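Local coordinates for aldehyde dehydrogenase (Staphylococcus aureus, PDB 6K0Z), which oxidises 4,4'-diaponeurosporen-4-al to 4,4'-diaponeurosporenoic acid, an NAD-dependent step in making the carotenoid staphyloxanthin, at residues 108-113 with 433-438; 212-217 with 417-422; 258-263 with 352-357. The protein carries 1 engineered substitution. All coordinates share one frame; numbering follows the deposited sequence.

Contact 1. Residues 108-113 with 433-438. With EDO (1,2-ethanediol), chain D.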
loop_
_atom_site.group_PDB
_atom_site.type_symbol
_atom_site.label_atom_id
_atom_site.label_comp_id
_atom_site.label_asym_id
_atom_site.label_seq_id
_atom_site.Cartn_x
_atom_site.Cartn_y
_atom_site.Cartn_z
ATOM N N LYS A 108 12.667 -3.562 10.538
ATOM C CA LYS A 108 12.517 -2.427 11.432
ATOM C C LYS A 108 11.285 -1.635 11.019
ATOM O O LYS A 108 10.991 -1.510 9.826
ATOM C CB LYS A 108 13.777 -1.564 11.387
ATOM C CG LYS A 108 13.658 -0.219 12.088
ATOM C CD LYS A 108 15.018 0.346 12.421
ATOM C CE LYS A 108 14.937 1.363 13.539
ATOM N NZ LYS A 108 14.621 2.742 13.036
ATOM N N LYS A 109 10.546 -1.138 12.002
ATOM C CA LYS A 109 9.318 -0.389 11.750
ATOM C C LYS A 109 9.626 1.088 11.971
ATOM O O LYS A 109 9.664 1.554 13.113
ATOM C CB LYS A 109 8.187 -0.860 12.658
ATOM C CG LYS A 109 8.128 -2.374 12.911
ATOM C CD LYS A 109 7.402 -3.108 11.805
ATOM C CE LYS A 109 7.017 -4.507 12.238
ATOM N NZ LYS A 109 5.590 -4.563 12.681
ATOM N N GLU A 110 9.822 1.831 10.879
ATOM C CA GLU A 110 10.256 3.219 10.959
ATOM C C GLU A 110 9.232 4.166 10.331
ATOM O O GLU A 110 8.492 3.783 9.415
ATOM C CB GLU A 110 11.620 3.404 10.280
ATOM C CG GLU A 110 11.547 3.676 8.794
ATOM C CD GLU A 110 12.924 3.664 8.131
ATOM O OE1 GLU A 110 13.922 3.464 8.860
ATOM O OE2 GLU A 110 13.012 3.919 6.905
ATOM N N PRO A 111 9.152 5.403 10.811
ATOM C CA PRO A 111 8.157 6.339 10.284
ATOM C C PRO A 111 8.522 6.832 8.896
ATOM O O PRO A 111 9.663 6.730 8.447
ATOM C CB PRO A 111 8.183 7.490 11.293
ATOM C CG PRO A 111 9.530 7.432 11.881
ATOM C CD PRO A 111 9.900 5.979 11.940
ATOM N N TYR A 112 7.511 7.374 8.214
ATOM C CA TYR A 112 7.737 7.979 6.911
ATOM C C TYR A 112 8.380 9.347 7.039
ATOM O O TYR A 112 9.223 9.716 6.215
ATOM C CB TYR A 112 6.423 8.094 6.140
ATOM C CG TYR A 112 6.037 6.833 5.414
ATOM C CD1 TYR A 112 6.647 6.487 4.210
ATOM C CD2 TYR A 112 5.061 5.985 5.928
ATOM C CE1 TYR A 112 6.293 5.329 3.541
ATOM C CE2 TYR A 112 4.704 4.828 5.272
ATOM C CZ TYR A 112 5.319 4.502 4.086
ATOM O OH TYR A 112 4.951 3.341 3.455
ATOM N N GLY A 113 7.986 10.120 8.043
ATOM C CA GLY A 113 8.466 11.485 8.141
ATOM C C GLY A 113 7.365 12.451 8.522
ATOM O O GLY A 113 6.800 12.344 9.614
ATOM N N HIS A 433 7.082 2.526 7.486
ATOM C CA HIS A 433 7.872 1.827 6.488
ATOM C C HIS A 433 8.489 0.606 7.153
ATOM O O HIS A 433 9.091 0.713 8.228
ATOM C CB HIS A 433 8.950 2.727 5.879
ATOM C CG HIS A 433 9.876 2.005 4.951
ATOM N ND1 HIS A 433 9.427 1.193 3.928
ATOM C CD2 HIS A 433 11.227 1.940 4.914
ATOM C CE1 HIS A 433 10.463 0.672 3.294
ATOM N NE2 HIS A 433 11.567 1.109 3.874
ATOM N N GLU A 434 8.303 -0.557 6.542
ATOM C CA GLU A 434 8.924 -1.775 7.037
ATOM C C GLU A 434 10.245 -1.937 6.305
ATOM O O GLU A 434 10.270 -2.095 5.082
ATOM C CB GLU A 434 8.010 -2.979 6.850
ATOM C CG GLU A 434 6.844 -2.935 7.788
ATOM C CD GLU A 434 6.088 -4.231 7.830
ATOM O OE1 GLU A 434 6.269 -5.071 6.914
ATOM O OE2 GLU A 434 5.316 -4.410 8.794
ATOM N N LYS A 435 11.337 -1.855 7.051
ATOM C CA LYS A 435 12.677 -1.779 6.487
ATOM C C LYS A 435 13.393 -3.092 6.785
ATOM O O LYS A 435 13.776 -3.356 7.930
ATOM C CB LYS A 435 13.431 -0.579 7.062
ATOM C CG LYS A 435 14.733 -0.239 6.348
ATOM C CD LYS A 435 15.322 1.088 6.845
ATOM C CE LYS A 435 16.091 0.907 8.142
ATOM N NZ LYS A 435 16.311 2.213 8.824
ATOM N N SER A 436 13.562 -3.913 5.757
ATOM C CA SER A 436 14.301 -5.154 5.896
ATOM C C SER A 436 15.792 -4.866 5.981
ATOM O O SER A 436 16.349 -4.185 5.121
ATOM C CB SER A 436 14.028 -6.073 4.711
ATOM O OG SER A 436 12.659 -6.388 4.623
ATOM N N TYR A 437 16.449 -5.406 6.994
ATOM C CA TYR A 437 17.898 -5.393 6.967
ATOM C C TYR A 437 18.430 -6.718 7.495
ATOM O O TYR A 437 17.806 -7.368 8.342
ATOM C CB TYR A 437 18.479 -4.191 7.736
ATOM C CG TYR A 437 18.248 -4.168 9.227
ATOM C CD1 TYR A 437 17.058 -3.684 9.763
ATOM C CD2 TYR A 437 19.243 -4.580 10.100
ATOM C CE1 TYR A 437 16.859 -3.648 11.139
ATOM C CE2 TYR A 437 19.059 -4.548 11.465
ATOM C CZ TYR A 437 17.872 -4.085 11.986
ATOM O OH TYR A 437 17.712 -4.063 13.357
ATOM N N ILE A 438 19.574 -7.125 6.955
ATOM C CA ILE A 438 20.249 -8.341 7.380
ATOM C C ILE A 438 21.555 -7.980 8.085
ATOM O O ILE A 438 22.010 -6.838 8.071
ATOM C CB ILE A 438 20.509 -9.305 6.208
ATOM C CG1 ILE A 438 21.459 -8.667 5.198
ATOM C CG2 ILE A 438 19.204 -9.703 5.554
ATOM C CD1 ILE A 438 22.352 -9.652 4.482
HETATM C C1 EDO D . 6.507 -0.406 2.311
HETATM O O1 EDO D . 6.177 0.940 2.509
HETATM C C2 EDO D . 6.876 -0.897 3.660
HETATM O O2 EDO D . 5.734 -0.791 4.445
#
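Glu110 tucks CG between its backbone N and carbonyl carbon (chi1 87°), and Lys435, with CG anti to N, kinks at chi3 (81°); these turns put Lys435 NZ 2.7 Å from Glu110 OE1. This salt bridge sits on an antiparallel strand pair leading into the oligomerisation arm of the aldehyde dehydrogenase fold. Paired backbone hydrogen bonds join Lys108 with Lys435 and Glu110 with His433. NZ approaches the carboxylate from the syn side but 25° out of its plane. Glu110 OE2 lies in the plane of the His433 ring, at its edge, 3.3 Å from His433 CD2. The second subunit adds partners: Ser391 of that chain bonds Glu110 OE2, its Gly393 receives His433 NE2 and its Ile387 O is a further acceptor for Lys435 NZ. On the other face Lys109 and Glu434 run side by side in a long salt bridge, Lys109 NZ to Glu434 OE2 3.9 Å, while Arg421 of the second subunit holds Glu434 OE1. Lys108 CB meets the edge of the Tyr437 ring. Tyr112 lays a ring face over His433 N, 4.0 Å from Tyr112 CE2, and its OH donates to O1 of a 1,2-ethanediol, probably from the crystallisation liquor, at 2.9 Å.

Contact 2. Residues 212-217 with 417-422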
loop_
_atom_site.group_PDB
_atom_site.type_symbol
_atom_site.label_atom_id
_atom_site.label_comp_id
_atom_site.label_asym_id
_atom_site.label_seq_id
_atom_site.Cartn_x
_atom_site.Cartn_y
_atom_site.Cartn_z
ATOM N N VAL A 212 4.532 10.428 -3.937
ATOM C CA VAL A 212 4.090 10.313 -2.549
ATOM C C VAL A 212 3.127 9.139 -2.445
ATOM O O VAL A 212 2.198 9.047 -3.256
ATOM C CB VAL A 212 3.425 11.611 -2.058
ATOM C CG1 VAL A 212 2.955 11.448 -0.622
ATOM C CG2 VAL A 212 4.392 12.777 -2.185
ATOM N N PRO A 213 3.313 8.228 -1.497
ATOM C CA PRO A 213 2.305 7.184 -1.276
ATOM C C PRO A 213 1.082 7.769 -0.593
ATOM O O PRO A 213 1.179 8.717 0.189
ATOM C CB PRO A 213 3.021 6.184 -0.362
ATOM C CG PRO A 213 3.997 7.030 0.401
ATOM C CD PRO A 213 4.440 8.128 -0.550
ATOM N N VAL A 214 -0.085 7.184 -0.875
ATOM C CA VAL A 214 -1.332 7.691 -0.316
ATOM C C VAL A 214 -2.245 6.555 0.123
ATOM O O VAL A 214 -2.157 5.425 -0.365
ATOM C CB VAL A 214 -2.084 8.582 -1.319
ATOM C CG1 VAL A 214 -1.322 9.849 -1.587
ATOM C CG2 VAL A 214 -2.309 7.804 -2.600
ATOM N N THR A 215 -3.138 6.883 1.054
ATOM C CA THR A 215 -4.325 6.098 1.358
ATOM C C THR A 215 -5.535 6.962 1.047
ATOM O O THR A 215 -5.708 8.033 1.639
ATOM C CB THR A 215 -4.346 5.649 2.824
ATOM O OG1 THR A 215 -3.317 4.680 3.042
ATOM C CG2 THR A 215 -5.682 5.025 3.183
ATOM N N LEU A 216 -6.352 6.521 0.101
ATOM C CA LEU A 216 -7.588 7.201 -0.258
ATOM C C LEU A 216 -8.764 6.372 0.237
ATOM O O LEU A 216 -8.791 5.151 0.035
ATOM C CB LEU A 216 -7.686 7.408 -1.769
ATOM C CG LEU A 216 -6.481 8.086 -2.403
ATOM C CD1 LEU A 216 -6.546 7.976 -3.924
ATOM C CD2 LEU A 216 -6.393 9.549 -1.945
ATOM N N GLU A 217 -9.716 7.027 0.898
ATOM C CA GLU A 217 -10.945 6.378 1.346
ATOM C C GLU A 217 -12.108 7.219 0.847
ATOM O O GLU A 217 -12.465 8.225 1.473
ATOM C CB GLU A 217 -10.983 6.229 2.847
ATOM C CG GLU A 217 -9.791 5.476 3.318
ATOM C CD GLU A 217 -10.164 4.463 4.348
ATOM O OE1 GLU A 217 -11.352 4.446 4.749
ATOM O OE2 GLU A 217 -9.277 3.674 4.725
ATOM N N SER A 417 -13.699 2.832 -4.650
ATOM C CA SER A 417 -14.048 3.194 -3.289
ATOM C C SER A 417 -12.833 3.558 -2.452
ATOM O O SER A 417 -12.998 4.209 -1.416
ATOM C CB SER A 417 -14.823 2.053 -2.618
ATOM O OG SER A 417 -14.236 0.783 -2.864
ATOM N N GLY A 418 -11.635 3.160 -2.856
ATOM C CA GLY A 418 -10.458 3.554 -2.111
ATOM C C GLY A 418 -9.312 2.579 -2.268
ATOM O O GLY A 418 -9.442 1.516 -2.870
ATOM N N MET A 419 -8.170 2.989 -1.721
ATOM C CA MET A 419 -6.975 2.163 -1.651
ATOM C C MET A 419 -6.315 2.390 -0.299
ATOM O O MET A 419 -6.315 3.511 0.218
ATOM C CB MET A 419 -5.995 2.483 -2.786
ATOM C CG MET A 419 -5.563 3.938 -2.837
ATOM S SD MET A 419 -4.381 4.260 -4.161
ATOM C CE MET A 419 -5.414 3.946 -5.584
ATOM N N GLY A 420 -5.766 1.330 0.276
ATOM C CA GLY A 420 -5.220 1.415 1.614
ATOM C C GLY A 420 -6.271 1.119 2.656
ATOM O O GLY A 420 -7.428 0.816 2.353
ATOM N N ARG A 421 -5.862 1.215 3.921
ATOM C CA ARG A 421 -6.755 0.834 5.014
ATOM C C ARG A 421 -6.162 1.278 6.344
ATOM O O ARG A 421 -4.957 1.517 6.451
ATOM C CB ARG A 421 -6.992 -0.673 5.034
ATOM C CG ARG A 421 -5.728 -1.444 5.299
ATOM C CD ARG A 421 -5.551 -2.530 4.273
ATOM N NE ARG A 421 -4.213 -3.122 4.324
ATOM C CZ ARG A 421 -3.935 -4.305 4.856
ATOM N NH1 ARG A 421 -2.692 -4.763 4.851
ATOM N NH2 ARG A 421 -4.902 -5.035 5.384
ATOM N N TYR A 422 -7.016 1.360 7.358
ATOM C CA TYR A 422 -6.568 1.750 8.696
ATOM C C TYR A 422 -7.501 1.114 9.728
ATOM O O TYR A 422 -8.156 0.105 9.445
ATOM C CB TYR A 422 -6.468 3.287 8.806
ATOM C CG TYR A 422 -7.777 4.033 8.724
ATOM C CD1 TYR A 422 -8.553 3.974 7.586
ATOM C CD2 TYR A 422 -8.217 4.830 9.775
ATOM C CE1 TYR A 422 -9.742 4.657 7.500
ATOM C CE2 TYR A 422 -9.410 5.526 9.693
ATOM C CZ TYR A 422 -10.163 5.430 8.550
ATOM O OH TYR A 422 -11.350 6.102 8.431
HETATM O O HOH W 1 -8.913 2.938 1.462
#
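Glu217, predicted to belong to the active site, sets its carboxylate against the edge of the Tyr422 ring, the two planes 70° apart. The contact is a short antiparallel pairing of strand 214-217 with strand 418-419, at the margin of the Rossmann-like sheet that binds the nucleotide in aldehyde dehydrogenases. Glu217 OE2 lies near the ring plane, 3.0 Å from Tyr422 CD1, so the carboxylate meets ring hydrogens rather than the pi cloud. A chi1 of 67° folds the Tyr422 ring back over its own backbone to reach this place, and Phe192 meets it edge-to-face. On the other side of the strand, Leu216 and Met419 lie next to each other, with Leu216 CB 4.2 Å from Met419 CG; Tyr204 of helix 197-209 packs against both. Thr215 CG2 lies 3.4 Å from Met419 O, while the Thr215 hydroxyl bonds Tyr190. The backbone bond from Met419 N to Leu216 O is 2.9 Å long; its return partner, Leu216 N to Met419 O, is weak. Gly418 brings its CA to 3.2 Å from Leu216 O. One water bridges the two segments, donating to Leu216 O at 2.6 Å and to Gly420 O at 2.7 Å.

Contact 3. Residues 258-263 with 352-357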
loop_
_atom_site.group_PDB
_atom_site.type_symbol
_atom_site.label_atom_id
_atom_site.label_comp_id
_atom_site.label_asym_id
_atom_site.label_seq_id
_atom_site.Cartn_x
_atom_site.Cartn_y
_atom_site.Cartn_z
ATOM N N LEU A 258 -31.366 -3.885 -2.570
ATOM C CA LEU A 258 -31.773 -4.861 -3.575
ATOM C C LEU A 258 -32.546 -5.942 -2.832
ATOM O O LEU A 258 -31.949 -6.836 -2.224
ATOM C CB LEU A 258 -30.575 -5.441 -4.320
ATOM C CG LEU A 258 -29.798 -4.526 -5.264
ATOM C CD1 LEU A 258 -28.664 -5.295 -5.916
ATOM C CD2 LEU A 258 -30.722 -3.950 -6.312
ATOM N N VAL A 259 -33.875 -5.852 -2.878
ATOM C CA VAL A 259 -34.760 -6.734 -2.124
ATOM C C VAL A 259 -35.455 -7.678 -3.098
ATOM O O VAL A 259 -35.939 -7.250 -4.154
ATOM C CB VAL A 259 -35.778 -5.934 -1.292
ATOM C CG1 VAL A 259 -36.591 -5.010 -2.168
ATOM C CG2 VAL A 259 -36.686 -6.859 -0.530
ATOM N N HIS A 260 -35.485 -8.960 -2.747
ATOM C CA HIS A 260 -36.132 -9.953 -3.585
ATOM C C HIS A 260 -37.602 -9.595 -3.779
ATOM O O HIS A 260 -38.237 -8.994 -2.909
ATOM C CB HIS A 260 -35.989 -11.341 -2.962
ATOM C CG HIS A 260 -36.559 -12.441 -3.798
ATOM N ND1 HIS A 260 -37.907 -12.722 -3.839
ATOM C CD2 HIS A 260 -35.964 -13.330 -4.629
ATOM C CE1 HIS A 260 -38.119 -13.736 -4.659
ATOM N NE2 HIS A 260 -36.955 -14.124 -5.152
ATOM N N GLU A 261 -38.131 -9.951 -4.951
ATOM C CA GLU A 261 -39.507 -9.629 -5.313
ATOM C C GLU A 261 -40.500 -9.986 -4.212
ATOM O O GLU A 261 -41.293 -9.147 -3.770
ATOM C CB GLU A 261 -39.870 -10.365 -6.606
ATOM C CG GLU A 261 -40.574 -9.527 -7.636
ATOM C CD GLU A 261 -40.418 -10.107 -9.021
ATOM O OE1 GLU A 261 -39.882 -9.402 -9.908
ATOM O OE2 GLU A 261 -40.808 -11.279 -9.221
ATOM N N SER A 262 -40.448 -11.237 -3.751
ATOM C CA SER A 262 -41.468 -11.754 -2.844
ATOM C C SER A 262 -41.540 -10.961 -1.540
ATOM O O SER A 262 -42.634 -10.627 -1.071
ATOM C CB SER A 262 -41.200 -13.230 -2.561
ATOM O OG SER A 262 -39.997 -13.401 -1.838
ATOM N N VAL A 263 -40.389 -10.653 -0.930
ATOM C CA VAL A 263 -40.376 -10.046 0.401
ATOM C C VAL A 263 -40.442 -8.525 0.372
ATOM O O VAL A 263 -40.418 -7.891 1.436
ATOM C CB VAL A 263 -39.111 -10.463 1.176
ATOM C CG1 VAL A 263 -39.034 -11.976 1.296
ATOM C CG2 VAL A 263 -37.889 -9.924 0.475
ATOM N N LEU A 352 -35.121 -1.213 -4.540
ATOM C CA LEU A 352 -35.268 -1.807 -5.858
ATOM C C LEU A 352 -35.536 -3.299 -5.706
ATOM O O LEU A 352 -35.113 -3.926 -4.731
ATOM C CB LEU A 352 -34.004 -1.574 -6.703
ATOM C CG LEU A 352 -33.622 -0.147 -7.120
ATOM C CD1 LEU A 352 -33.080 0.686 -5.967
ATOM C CD2 LEU A 352 -32.612 -0.184 -8.253
ATOM N N THR A 353 -36.240 -3.876 -6.677
ATOM C CA THR A 353 -36.639 -5.277 -6.627
ATOM C C THR A 353 -35.752 -6.125 -7.529
ATOM O O THR A 353 -35.248 -5.659 -8.556
ATOM C CB THR A 353 -38.105 -5.443 -7.041
ATOM O OG1 THR A 353 -38.205 -5.621 -8.461
ATOM C CG2 THR A 353 -38.891 -4.212 -6.671
ATOM N N TYR A 354 -35.563 -7.380 -7.137
ATOM C CA TYR A 354 -34.828 -8.324 -7.967
ATOM C C TYR A 354 -35.510 -9.680 -7.893
ATOM O O TYR A 354 -36.171 -10.006 -6.903
ATOM C CB TYR A 354 -33.344 -8.425 -7.557
ATOM C CG TYR A 354 -33.056 -9.358 -6.398
ATOM C CD1 TYR A 354 -32.812 -10.709 -6.611
ATOM C CD2 TYR A 354 -32.999 -8.880 -5.093
ATOM C CE1 TYR A 354 -32.544 -11.563 -5.559
ATOM C CE2 TYR A 354 -32.724 -9.724 -4.033
ATOM C CZ TYR A 354 -32.502 -11.065 -4.270
ATOM O OH TYR A 354 -32.233 -11.906 -3.214
ATOM N N GLN A 355 -35.342 -10.464 -8.959
ATOM C CA GLN A 355 -35.935 -11.793 -9.062
ATOM C C GLN A 355 -34.931 -12.892 -8.732
ATOM O O GLN A 355 -35.108 -13.637 -7.763
ATOM C CB GLN A 355 -36.504 -12.006 -10.471
ATOM C CG GLN A 355 -37.988 -11.734 -10.580
ATOM C CD GLN A 355 -38.507 -11.756 -12.010
ATOM O OE1 GLN A 355 -38.083 -12.573 -12.832
ATOM N NE2 GLN A 355 -39.437 -10.856 -12.312
ATOM N N SER A 356 -33.887 -13.012 -9.539
ATOM C CA SER A 356 -32.844 -14.005 -9.361
ATOM C C SER A 356 -31.652 -13.378 -8.656
ATOM O O SER A 356 -31.392 -12.181 -8.789
ATOM C CB SER A 356 -32.415 -14.576 -10.715
ATOM O OG SER A 356 -31.067 -14.990 -10.694
ATOM N N LEU A 357 -30.924 -14.196 -7.894
ATOM C CA LEU A 357 -29.742 -13.669 -7.220
ATOM C C LEU A 357 -28.662 -13.278 -8.219
ATOM O O LEU A 357 -27.888 -12.349 -7.964
ATOM C CB LEU A 357 -29.188 -14.689 -6.223
ATOM C CG LEU A 357 -28.217 -14.104 -5.191
ATOM C CD1 LEU A 357 -28.982 -13.431 -4.057
ATOM C CD2 LEU A 357 -27.257 -15.156 -4.660
#
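Strands 258-260 and 352-354 run parallel in sense, their short axes 47° apart, and are joined by backbone bonds from Val259 N to Leu352 O (2.9 Å), from Tyr354 N to Val259 O and, just past the strand, from Glu261 N to Tyr354 O.

Tyr354 and His260 form the aromatic part of the contact. With chi1 at 83°, Tyr354 swings its ring across to the neighbouring strand. One face then takes His260 CA in a CH-pi contact, 3.8 Å from the Tyr354 ring centroid, while the edge of the His260 ring points at the Tyr354 face in a T-shaped pair with planes at 85°. Ser262 N donates to His260 ND1 at 2.9 Å, fixing the rotation of the imidazole; Tyr354 O lies over one face of that ring. Farther out, Glu261 and Gln355, both exposed, run side by side. Gln355 NE2 gives a hydrogen to the syn lone pair of Glu261 OE1 at 2.8 Å, with the acceptor in the amide plane, although carboxylate and amide are steeply turned against each other.

Leu258 and Leu352 share the face covered by Phe363 of helix 357-366, with Leu258 CD2 4.1 Å from Leu352 CB. Val259 and Thr353 point to the other face, where Lys264 of helix 264-279 packs on both. Ser356 follows as the N-cap of helix 357-366, its hydroxyl bonding Asp358 N. Parallel strands sandwiched between helices, each strand giving way to a helix at its C-terminal end, belong to an open alpha/beta sheet, here that of the catalytic domain of the aldehyde dehydrogenase fold.

In the fold
The three contacts nest along the chain: 258-263 with 352-357 lies inside the loop closed by contact 2, which in turn lies inside that of contact 1. Contacts 1 and 2 belong to one mixed sheet, their centres 19 Å apart, and touch where Tyr112 packs on Pro213. Both also face the second subunit: Glu434 of contact 1 salt-bridges Arg421 of the other copy, so across the dimer contact 1 of one subunit is tied to contact 2 of the other. Contact 3 stands apart in the second sheet, about 50 Å from contact 1 and 34 Å from contact 2, centre to centre. Arm base, predicted active-site region and catalytic-domain sheet are each built from strands far apart in sequence.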